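Local coordinates for aldehyde dehydrogenase 12 (PDB 6D97), which probably carries out the last step of proline breakdown in maize, oxidising L-glutamate gamma-semialdehyde to glutamate with NAD+ as the electron acceptor, at residues H98-L101 with R106-M109; E157-D162 with A212-N217; I375-N380 with K431-P436. All coordinates share one frame; numbering follows the deposited sequence.

Interaction 1: H98-L101 with R106-M109; sequences HNPL and RYLM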
loop_
_atom_site.group_PDB
_atom_site.type_symbol
_atom_site.label_atom_id
_atom_site.label_comp_id
_atom_site.label_asym_id
_atom_site.label_seq_id
_atom_site.Cartn_x
_atom_site.Cartn_y
_atom_site.Cartn_z
ATOM N N HIS A 98 -21.728 -9.684 4.731
ATOM C CA HIS A 98 -21.493 -8.286 4.411
ATOM C C HIS A 98 -20.318 -8.222 3.445
ATOM O O HIS A 98 -19.559 -9.183 3.298
ATOM C CB HIS A 98 -21.216 -7.452 5.668
ATOM C CG HIS A 98 -19.987 -7.872 6.413
ATOM N ND1 HIS A 98 -20.019 -8.759 7.469
ATOM C CD2 HIS A 98 -18.686 -7.533 6.249
ATOM C CE1 HIS A 98 -18.794 -8.942 7.928
ATOM N NE2 HIS A 98 -17.966 -8.214 7.201
ATOM N N ASN A 99 -20.182 -7.080 2.787
ATOM C CA ASN A 99 -19.061 -6.828 1.894
ATOM C C ASN A 99 -18.837 -5.320 1.877
ATOM O O ASN A 99 -19.608 -4.593 2.518
ATOM C CB ASN A 99 -19.327 -7.409 0.498
ATOM C CG ASN A 99 -20.592 -6.880 -0.135
ATOM O OD1 ASN A 99 -20.732 -5.678 -0.357
ATOM N ND2 ASN A 99 -21.504 -7.787 -0.480
ATOM N N PRO A 100 -17.807 -4.802 1.193
ATOM C CA PRO A 100 -17.553 -3.352 1.258
ATOM C C PRO A 100 -18.723 -2.475 0.838
ATOM O O PRO A 100 -18.703 -1.278 1.144
ATOM C CB PRO A 100 -16.358 -3.167 0.315
ATOM C CG PRO A 100 -15.627 -4.437 0.399
ATOM C CD PRO A 100 -16.688 -5.503 0.531
ATOM N N LEU A 101 -19.736 -3.015 0.158
ATOM C CA LEU A 101 -20.874 -2.219 -0.283
ATOM C C LEU A 101 -22.191 -2.599 0.380
ATOM O O LEU A 101 -23.191 -1.904 0.169
ATOM C CB LEU A 101 -21.041 -2.329 -1.807
ATOM C CG LEU A 101 -19.906 -1.766 -2.661
ATOM C CD1 LEU A 101 -20.264 -1.830 -4.144
ATOM C CD2 LEU A 101 -19.568 -0.344 -2.244
ATOM N N ARG A 106 -21.590 -3.969 9.715
ATOM C CA ARG A 106 -21.115 -5.213 10.310
ATOM C C ARG A 106 -19.603 -5.206 10.507
ATOM O O ARG A 106 -19.100 -5.889 11.407
ATOM C CB ARG A 106 -21.538 -6.409 9.458
ATOM C CG ARG A 106 -22.994 -6.805 9.634
ATOM C CD ARG A 106 -23.364 -7.982 8.739
ATOM N NE ARG A 106 -22.425 -9.099 8.851
ATOM C CZ ARG A 106 -22.496 -10.062 9.764
ATOM N NH1 ARG A 106 -23.466 -10.055 10.668
ATOM N NH2 ARG A 106 -21.593 -11.034 9.775
ATOM N N TYR A 107 -18.864 -4.460 9.678
ATOM C CA TYR A 107 -17.442 -4.260 9.947
ATOM C C TYR A 107 -17.238 -3.581 11.292
ATOM O O TYR A 107 -16.341 -3.954 12.058
ATOM C CB TYR A 107 -16.790 -3.420 8.852
ATOM C CG TYR A 107 -16.686 -4.065 7.493
ATOM C CD1 TYR A 107 -15.826 -5.133 7.268
ATOM C CD2 TYR A 107 -17.420 -3.572 6.422
ATOM C CE1 TYR A 107 -15.720 -5.704 6.019
ATOM C CE2 TYR A 107 -17.329 -4.137 5.172
ATOM C CZ TYR A 107 -16.479 -5.204 4.975
ATOM O OH TYR A 107 -16.372 -5.771 3.728
ATOM N N LEU A 108 -18.061 -2.572 11.594
ATOM C CA LEU A 108 -17.948 -1.870 12.867
ATOM C C LEU A 108 -18.322 -2.771 14.034
ATOM O O LEU A 108 -17.703 -2.699 15.102
ATOM C CB LEU A 108 -18.829 -0.624 12.857
ATOM C CG LEU A 108 -18.470 0.343 11.733
ATOM C CD1 LEU A 108 -19.222 1.663 11.873
ATOM C CD2 LEU A 108 -16.970 0.546 11.727
ATOM N N MET A 109 -19.343 -3.614 13.848
ATOM C CA MET A 109 -19.766 -4.531 14.901
ATOM C C MET A 109 -18.638 -5.466 15.300
ATOM O O MET A 109 -18.437 -5.745 16.485
ATOM C CB MET A 109 -20.976 -5.339 14.434
ATOM C CG MET A 109 -21.499 -6.355 15.440
ATOM S SD MET A 109 -22.853 -7.321 14.740
ATOM C CE MET A 109 -21.988 -8.328 13.536
#

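Interaction 2: E157-D162 with A212-N217; sequences ENFCGD and ALYMGN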
loop_
_atom_site.group_PDB
_atom_site.type_symbol
_atom_site.label_atom_id
_atom_site.label_comp_id
_atom_site.label_asym_id
_atom_site.label_seq_id
_atom_site.Cartn_x
_atom_site.Cartn_y
_atom_site.Cartn_z
ATOM N N GLU A 157 -6.906 -7.425 19.933
ATOM C CA GLU A 157 -6.619 -6.009 20.129
ATOM C C GLU A 157 -6.276 -5.319 18.816
ATOM O O GLU A 157 -6.504 -4.114 18.677
ATOM C CB GLU A 157 -5.486 -5.821 21.140
ATOM C CG GLU A 157 -5.945 -5.813 22.587
ATOM C CD GLU A 157 -4.907 -5.224 23.526
ATOM O OE1 GLU A 157 -5.154 -5.203 24.752
ATOM O OE2 GLU A 157 -3.847 -4.778 23.036
ATOM N N ASN A 158 -5.750 -6.061 17.837
ATOM C CA ASN A 158 -5.399 -5.460 16.555
ATOM C C ASN A 158 -6.613 -5.135 15.699
ATOM O O ASN A 158 -6.471 -4.421 14.700
ATOM C CB ASN A 158 -4.463 -6.382 15.772
ATOM C CG ASN A 158 -3.085 -6.473 16.392
ATOM O OD1 ASN A 158 -2.699 -5.635 17.207
ATOM N ND2 ASN A 158 -2.329 -7.488 15.999
ATOM N N PHE A 159 -7.795 -5.620 16.058
ATOM C CA PHE A 159 -8.966 -5.441 15.213
ATOM C C PHE A 159 -10.119 -4.862 16.010
ATOM O O PHE A 159 -11.277 -5.266 15.864
ATOM C CB PHE A 159 -9.325 -6.754 14.525
ATOM C CG PHE A 159 -8.233 -7.247 13.629
ATOM C CD1 PHE A 159 -8.029 -6.659 12.393
ATOM C CD2 PHE A 159 -7.373 -8.251 14.039
ATOM C CE1 PHE A 159 -7.009 -7.075 11.570
ATOM C CE2 PHE A 159 -6.351 -8.678 13.214
ATOM C CZ PHE A 159 -6.169 -8.087 11.978
ATOM N N CYS A 160 -9.801 -3.884 16.851
ATOM C CA CYS A 160 -10.778 -3.060 17.538
ATOM C C CYS A 160 -11.098 -1.823 16.702
ATOM O O CYS A 160 -10.419 -1.511 15.718
ATOM C CB CYS A 160 -10.261 -2.645 18.916
ATOM S SG CYS A 160 -9.798 -4.007 20.010
ATOM N N GLY A 161 -12.149 -1.116 17.109
ATOM C CA GLY A 161 -12.521 0.125 16.447
ATOM C C GLY A 161 -12.789 -0.069 14.966
ATOM O O GLY A 161 -13.643 -0.864 14.560
ATOM N N ASP A 162 -12.044 0.669 14.146
ATOM C CA ASP A 162 -12.222 0.666 12.699
ATOM C C ASP A 162 -11.347 -0.356 11.985
ATOM O O ASP A 162 -11.390 -0.427 10.752
ATOM C CB ASP A 162 -11.923 2.058 12.122
ATOM C CG ASP A 162 -12.920 3.112 12.565
ATOM O OD1 ASP A 162 -14.133 2.936 12.329
ATOM O OD2 ASP A 162 -12.482 4.126 13.150
ATOM N N ALA A 212 -12.246 -15.012 8.982
ATOM C CA ALA A 212 -13.352 -15.336 8.090
ATOM C C ALA A 212 -14.535 -14.404 8.325
ATOM O O ALA A 212 -15.123 -13.875 7.374
ATOM C CB ALA A 212 -13.770 -16.794 8.276
ATOM N N LEU A 213 -14.893 -14.182 9.594
ATOM C CA LEU A 213 -16.025 -13.314 9.899
ATOM C C LEU A 213 -15.747 -11.872 9.496
ATOM O O LEU A 213 -16.639 -11.186 8.979
ATOM C CB LEU A 213 -16.365 -13.393 11.386
ATOM C CG LEU A 213 -17.030 -14.687 11.854
ATOM C CD1 LEU A 213 -17.064 -14.754 13.378
ATOM C CD2 LEU A 213 -18.427 -14.792 11.278
ATOM N N TYR A 214 -14.517 -11.397 9.720
ATOM C CA TYR A 214 -14.181 -10.008 9.414
ATOM C C TYR A 214 -14.477 -9.668 7.959
ATOM O O TYR A 214 -15.044 -8.609 7.664
ATOM C CB TYR A 214 -12.705 -9.735 9.710
ATOM C CG TYR A 214 -12.301 -9.756 11.166
ATOM C CD1 TYR A 214 -13.231 -9.532 12.174
ATOM C CD2 TYR A 214 -10.978 -9.991 11.529
ATOM C CE1 TYR A 214 -12.856 -9.547 13.506
ATOM C CE2 TYR A 214 -10.592 -10.014 12.854
ATOM C CZ TYR A 214 -11.532 -9.789 13.841
ATOM O OH TYR A 214 -11.142 -9.808 15.163
ATOM N N MET A 215 -14.091 -10.548 7.035
ATOM C CA MET A 215 -14.209 -10.240 5.616
ATOM C C MET A 215 -15.615 -10.450 5.076
ATOM O O MET A 215 -15.863 -10.133 3.907
ATOM C CB MET A 215 -13.218 -11.079 4.808
ATOM C CG MET A 215 -11.773 -10.900 5.245
ATOM S SD MET A 215 -11.302 -9.166 5.420
ATOM C CE MET A 215 -11.454 -8.592 3.730
ATOM N N GLY A 216 -16.529 -10.971 5.881
ATOM C CA GLY A 216 -17.905 -11.136 5.484
ATOM C C GLY A 216 -18.352 -12.555 5.180
ATOM O O GLY A 216 -19.414 -12.727 4.568
ATOM N N ASN A 217 -17.587 -13.565 5.579
ATOM C CA ASN A 217 -17.969 -14.948 5.348
ATOM C C ASN A 217 -18.829 -15.468 6.497
ATOM O O ASN A 217 -18.892 -14.877 7.579
ATOM C CB ASN A 217 -16.731 -15.831 5.187
ATOM C CG ASN A 217 -15.774 -15.312 4.129
ATOM O OD1 ASN A 217 -15.999 -15.493 2.934
ATOM N ND2 ASN A 217 -14.700 -14.665 4.567
#

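Interaction 3: I375-N380 with K431-P436; sequences IEHMNN and KEIFGP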
loop_
_atom_site.group_PDB
_atom_site.type_symbol
_atom_site.label_atom_id
_atom_site.label_comp_id
_atom_site.label_asym_id
_atom_site.label_seq_id
_atom_site.Cartn_x
_atom_site.Cartn_y
_atom_site.Cartn_z
ATOM N N ILE A 375 10.293 -44.809 18.873
ATOM C CA ILE A 375 11.447 -45.686 19.054
ATOM C C ILE A 375 11.822 -46.353 17.735
ATOM O O ILE A 375 13.001 -46.421 17.368
ATOM C CB ILE A 375 11.163 -46.729 20.150
ATOM C CG1 ILE A 375 11.171 -46.078 21.538
ATOM C CG2 ILE A 375 12.182 -47.859 20.067
ATOM C CD1 ILE A 375 12.545 -45.632 21.982
ATOM N N GLU A 376 10.822 -46.857 17.001
ATOM C CA GLU A 376 11.086 -47.515 15.722
ATOM C C GLU A 376 11.782 -46.563 14.753
ATOM O O GLU A 376 12.781 -46.924 14.116
ATOM C CB GLU A 376 9.779 -48.043 15.124
ATOM C CG GLU A 376 9.990 -48.910 13.892
ATOM C CD GLU A 376 8.737 -49.054 13.053
ATOM O OE1 GLU A 376 7.967 -50.012 13.266
ATOM O OE2 GLU A 376 8.512 -48.196 12.179
ATOM N N HIS A 377 11.262 -45.337 14.625
ATOM C CA HIS A 377 11.900 -44.316 13.787
ATOM C C HIS A 377 13.359 -44.105 14.191
ATOM O O HIS A 377 14.256 -44.090 13.341
ATOM C CB HIS A 377 11.135 -42.996 13.878
ATOM C CG HIS A 377 11.687 -41.911 12.996
ATOM N ND1 HIS A 377 11.683 -41.998 11.616
ATOM C CD2 HIS A 377 12.255 -40.721 13.301
ATOM C CE1 HIS A 377 12.228 -40.907 11.112
ATOM N NE2 HIS A 377 12.577 -40.116 12.113
ATOM N N MET A 378 13.615 -43.948 15.487
ATOM C CA MET A 378 14.985 -43.799 15.977
ATOM C C MET A 378 15.860 -44.974 15.559
ATOM O O MET A 378 17.005 -44.784 15.130
ATOM C CB MET A 378 14.991 -43.671 17.505
ATOM C CG MET A 378 16.367 -43.646 18.130
ATOM S SD MET A 378 16.266 -43.731 19.934
ATOM C CE MET A 378 15.756 -45.430 20.211
ATOM N N ASN A 379 15.359 -46.197 15.708
ATOM C CA ASN A 379 16.134 -47.370 15.325
ATOM C C ASN A 379 16.347 -47.430 13.816
ATOM O O ASN A 379 17.419 -47.847 13.354
ATOM C CB ASN A 379 15.449 -48.643 15.833
ATOM C CG ASN A 379 15.563 -48.806 17.337
ATOM O OD1 ASN A 379 16.590 -48.460 17.927
ATOM N ND2 ASN A 379 14.518 -49.328 17.964
ATOM N N ASN A 380 15.342 -47.035 13.033
ATOM C CA ASN A 380 15.516 -46.982 11.586
ATOM C C ASN A 380 16.621 -46.006 11.200
ATOM O O ASN A 380 17.416 -46.285 10.295
ATOM C CB ASN A 380 14.204 -46.596 10.906
ATOM C CG ASN A 380 13.199 -47.724 10.897
ATOM O OD1 ASN A 380 13.560 -48.892 11.026
ATOM N ND2 ASN A 380 11.927 -47.379 10.733
ATOM N N LYS A 431 11.499 -37.221 7.561
ATOM C CA LYS A 431 10.141 -37.584 7.945
ATOM C C LYS A 431 9.741 -36.809 9.198
ATOM O O LYS A 431 10.485 -36.792 10.182
ATOM C CB LYS A 431 10.061 -39.093 8.187
ATOM C CG LYS A 431 8.731 -39.614 8.673
ATOM C CD LYS A 431 8.918 -40.998 9.260
ATOM C CE LYS A 431 7.614 -41.567 9.746
ATOM N NZ LYS A 431 6.918 -42.340 8.689
ATOM N N GLU A 432 8.575 -36.175 9.173
ATOM C CA GLU A 432 8.127 -35.404 10.317
ATOM C C GLU A 432 7.628 -36.331 11.418
ATOM O O GLU A 432 6.713 -37.131 11.185
ATOM C CB GLU A 432 7.019 -34.421 9.917
ATOM C CG GLU A 432 6.643 -33.465 11.029
ATOM C CD GLU A 432 5.317 -32.787 10.789
ATOM O OE1 GLU A 432 4.435 -33.441 10.206
ATOM O OE2 GLU A 432 5.147 -31.619 11.197
ATOM N N ILE A 433 8.229 -36.226 12.604
ATOM C CA ILE A 433 7.776 -36.922 13.802
ATOM C C ILE A 433 7.179 -35.862 14.720
ATOM O O ILE A 433 7.911 -35.041 15.305
ATOM C CB ILE A 433 8.906 -37.687 14.501
ATOM C CG1 ILE A 433 9.809 -38.376 13.472
ATOM C CG2 ILE A 433 8.354 -38.723 15.492
ATOM C CD1 ILE A 433 9.130 -39.521 12.698
ATOM N N PHE A 434 5.851 -35.869 14.866
ATOM C CA PHE A 434 5.159 -34.836 15.634
ATOM C C PHE A 434 5.309 -35.159 17.121
ATOM O O PHE A 434 4.346 -35.399 17.849
ATOM C CB PHE A 434 3.706 -34.693 15.208
ATOM C CG PHE A 434 3.205 -33.272 15.296
ATOM C CD1 PHE A 434 3.831 -32.268 14.565
ATOM C CD2 PHE A 434 2.158 -32.923 16.121
ATOM C CE1 PHE A 434 3.405 -30.951 14.663
ATOM C CE2 PHE A 434 1.733 -31.608 16.214
ATOM C CZ PHE A 434 2.362 -30.627 15.486
ATOM N N GLY A 435 6.574 -35.154 17.566
ATOM C CA GLY A 435 6.956 -35.446 18.927
ATOM C C GLY A 435 8.294 -34.827 19.261
ATOM O O GLY A 435 8.906 -34.140 18.437
ATOM N N PRO A 436 8.796 -35.078 20.489
ATOM C CA PRO A 436 10.076 -34.463 20.913
ATOM C C PRO A 436 11.273 -35.215 20.322
ATOM O O PRO A 436 11.919 -36.052 20.960
ATOM C CB PRO A 436 10.013 -34.576 22.438
ATOM C CG PRO A 436 8.966 -35.696 22.742
ATOM C CD PRO A 436 8.332 -36.108 21.435
HETATM O O HOH W 1 13.045 -37.324 11.437
#

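Interaction 1: H98-L101 with R106-M109
His98 sets the CD2 edge of its imidazole against one face of the Tyr107 phenol, with CD2 3.5 Å from Tyr107 CZ and lying toward the rim of that ring. The planes stand at 75° and the centroids are 4.5 Å apart, an edge-to-face pair in which the polarised C-H of the imidazole probably meets the electron-rich phenol. His98 CG sits between the backbone N and the carbonyl carbon (chi1 62°), which turns the ring toward helix 105-121. The other side of the ring's edge is taken by Arg106. Its NE donates to His98 ND1 over 2.8 Å with an N-H...N angle of 157°, while the CB of Arg106 rests 3.4 Å from the same ND1. Arginine suits this place because its chain, bent at chi3, brings NE to the ND1 edge of the imidazole, tilted somewhat from its plane, while NH2 forms a salt bridge with Asp247. Since ND1 accepts, the proton is probably on NE2, which reaches the carbonyl of Tyr214; histidine can thus receive at one nitrogen and give at the other. With alanine in its place, Arg106 NE would probably lose its acceptor and the face of Tyr107 its aromatic partner. Tyr107 OH lies over the Asn99-Pro100 peptide, 3.1 Å from Asn99 C, and touches Pro100 CD at 3.2 Å. Proline offers no N-H there, only a flat peptide and ring carbons. Pro174 of a second subunit packs on both Pro100 and Tyr107, and Asn99 ND2 bonds to His95 O and to Gly479 O of a third subunit. Asn99 OD1 accepts from Leu101 N at 2.9 Å. The arrangement is that of an Asx turn in a loop pinned by its histidine to the first turn of the helix it leads into, at a subunit interface of the tetramer.

Interaction 2: E157-D162 with A212-N217
Phe159 meets Tyr214 from its first side-chain carbon onward. Its CB touches the tip of the tyrosine, 3.6 Å from Tyr214 OH and 3.8 Å from Tyr214 CZ. One bond further, Phe159 CG, where the ring begins, lies 3.7 Å from Tyr214 CE2, and the next ring atom, Phe159 CD2, is 3.9 Å from that same CE2, which sits over one face of the phenyl. The rest of the phenyl runs on past the tyrosine into apolar company: Phe155, Val164 and Leu167 of the same chain, and Ile520 on helix 517-524. The side chains cross at about a right angle, and the ring planes are inclined at 40° in an oblique pairing with centroids 5.2 Å apart. Phenylalanine suits this site because it fills a buried place among largely apolar side chains; tyrosine suits the opposing one because its hydroxyl, lying beside Phe159 CB, can hydrogen-bond with Ser114 on helix 105-121, so that the polar tip is satisfied inside the protein. Tyr214 CG stands beside the backbone N, anti to the carbonyl carbon (chi1 -68°), and this points the long ring from the end of helix 203-214 toward the loop of Phe159. That loop also lies at a subunit boundary, where Asn158 OD1 and Asp162 N each bond to the other's counterpart in a fourth subunit. Just beyond Tyr214 the helix is closed by a Schellman motif. Gly216 N returns to Leu213 O, and Asn217 N to Ala212 O, with Gly216 at a phi of 106° where a beta carbon would press on the carbonyl before it. Asn217 ND2 adds a second grip on Ala212 O at 2.9 Å, along a lone pair. Capped in this way, helix 203-214 leads into strand 218-223 as the crossover of a beta-alpha-beta unit in the Rossmann-like NAD-binding domain.

Interaction 3: I375-N380 with K431-P436
The imidazole of His377 carries Ile433 on one face: the methyl CD1 stands over the ring centre, 3.4 Å from the centroid and only 10° off the normal, a clear CH-pi contact. Ile433 CG1 follows over the same ring, 3.4 Å from His377 CD2, so both carbons of the isoleucine's longer branch lie on the imidazole. Lys431 comes in obliquely, its CD 3.8 Å from His377 ND1, the two side chains sliding past each other in opposite directions. Another ring, that of Phe437, also meets the histidine, its plane inclined at about 65°, and Leu428 of helix 425-429 packs on it too. The NE2 nitrogen is served by a water 2.9 Å away, which donates in turn to Lys431 O at 2.9 Å and so links helix and loop without a direct polar bond. With CG anti to the backbone N (chi1 -177°), the ring of His377 reaches out from helix 371-382 toward the loop. Histidine fits because it gives both a flat surface for a hydrocarbon and a nitrogen for the water; isoleucine, because its unbranched arm is slim enough to lie on a small ring. Lysine uses its methylene carbons here, while its NZ stays 5.6 Å from His377 ND1, a spacing that might slightly disfavour a second positive charge on the ring. Beyond Ile433 the chain bends sharply in an inverse gamma turn centred on Phe434, with a weak bond from Gly435 N to Ile433 O. The sequence from Glu432 to Pro436 matches the Glu-X-Phe-Gly-Pro motif of aldehyde dehydrogenases, whose glutamate in many relatives holds the nicotinamide ribose; the contact packs Lys431 and Ile433, on either side of that glutamate, against helix 371-382.

Interactions 1 and 2 are neighbours, their centres 9 Å apart, and meet directly: His98 NE2 lies 3.0 Å from Tyr214 O, a probable hydrogen bond, and Tyr107 CE1 packs 3.4 Å from that same oxygen. One carbonyl near the end of helix 203-214 therefore ties the two into continuous packing beside the subunit interfaces, away from the annotated sites. Interaction 3 lies across the chain's centre, 48 Å from interaction 1 and 41 Å from interaction 2 between centres. It alone approaches the cofactor, the side chain of Ile433 being about 12 Å from the bound NAD and that of Lys431 about 12 Å from that of Ser275, an NAD-binding residue.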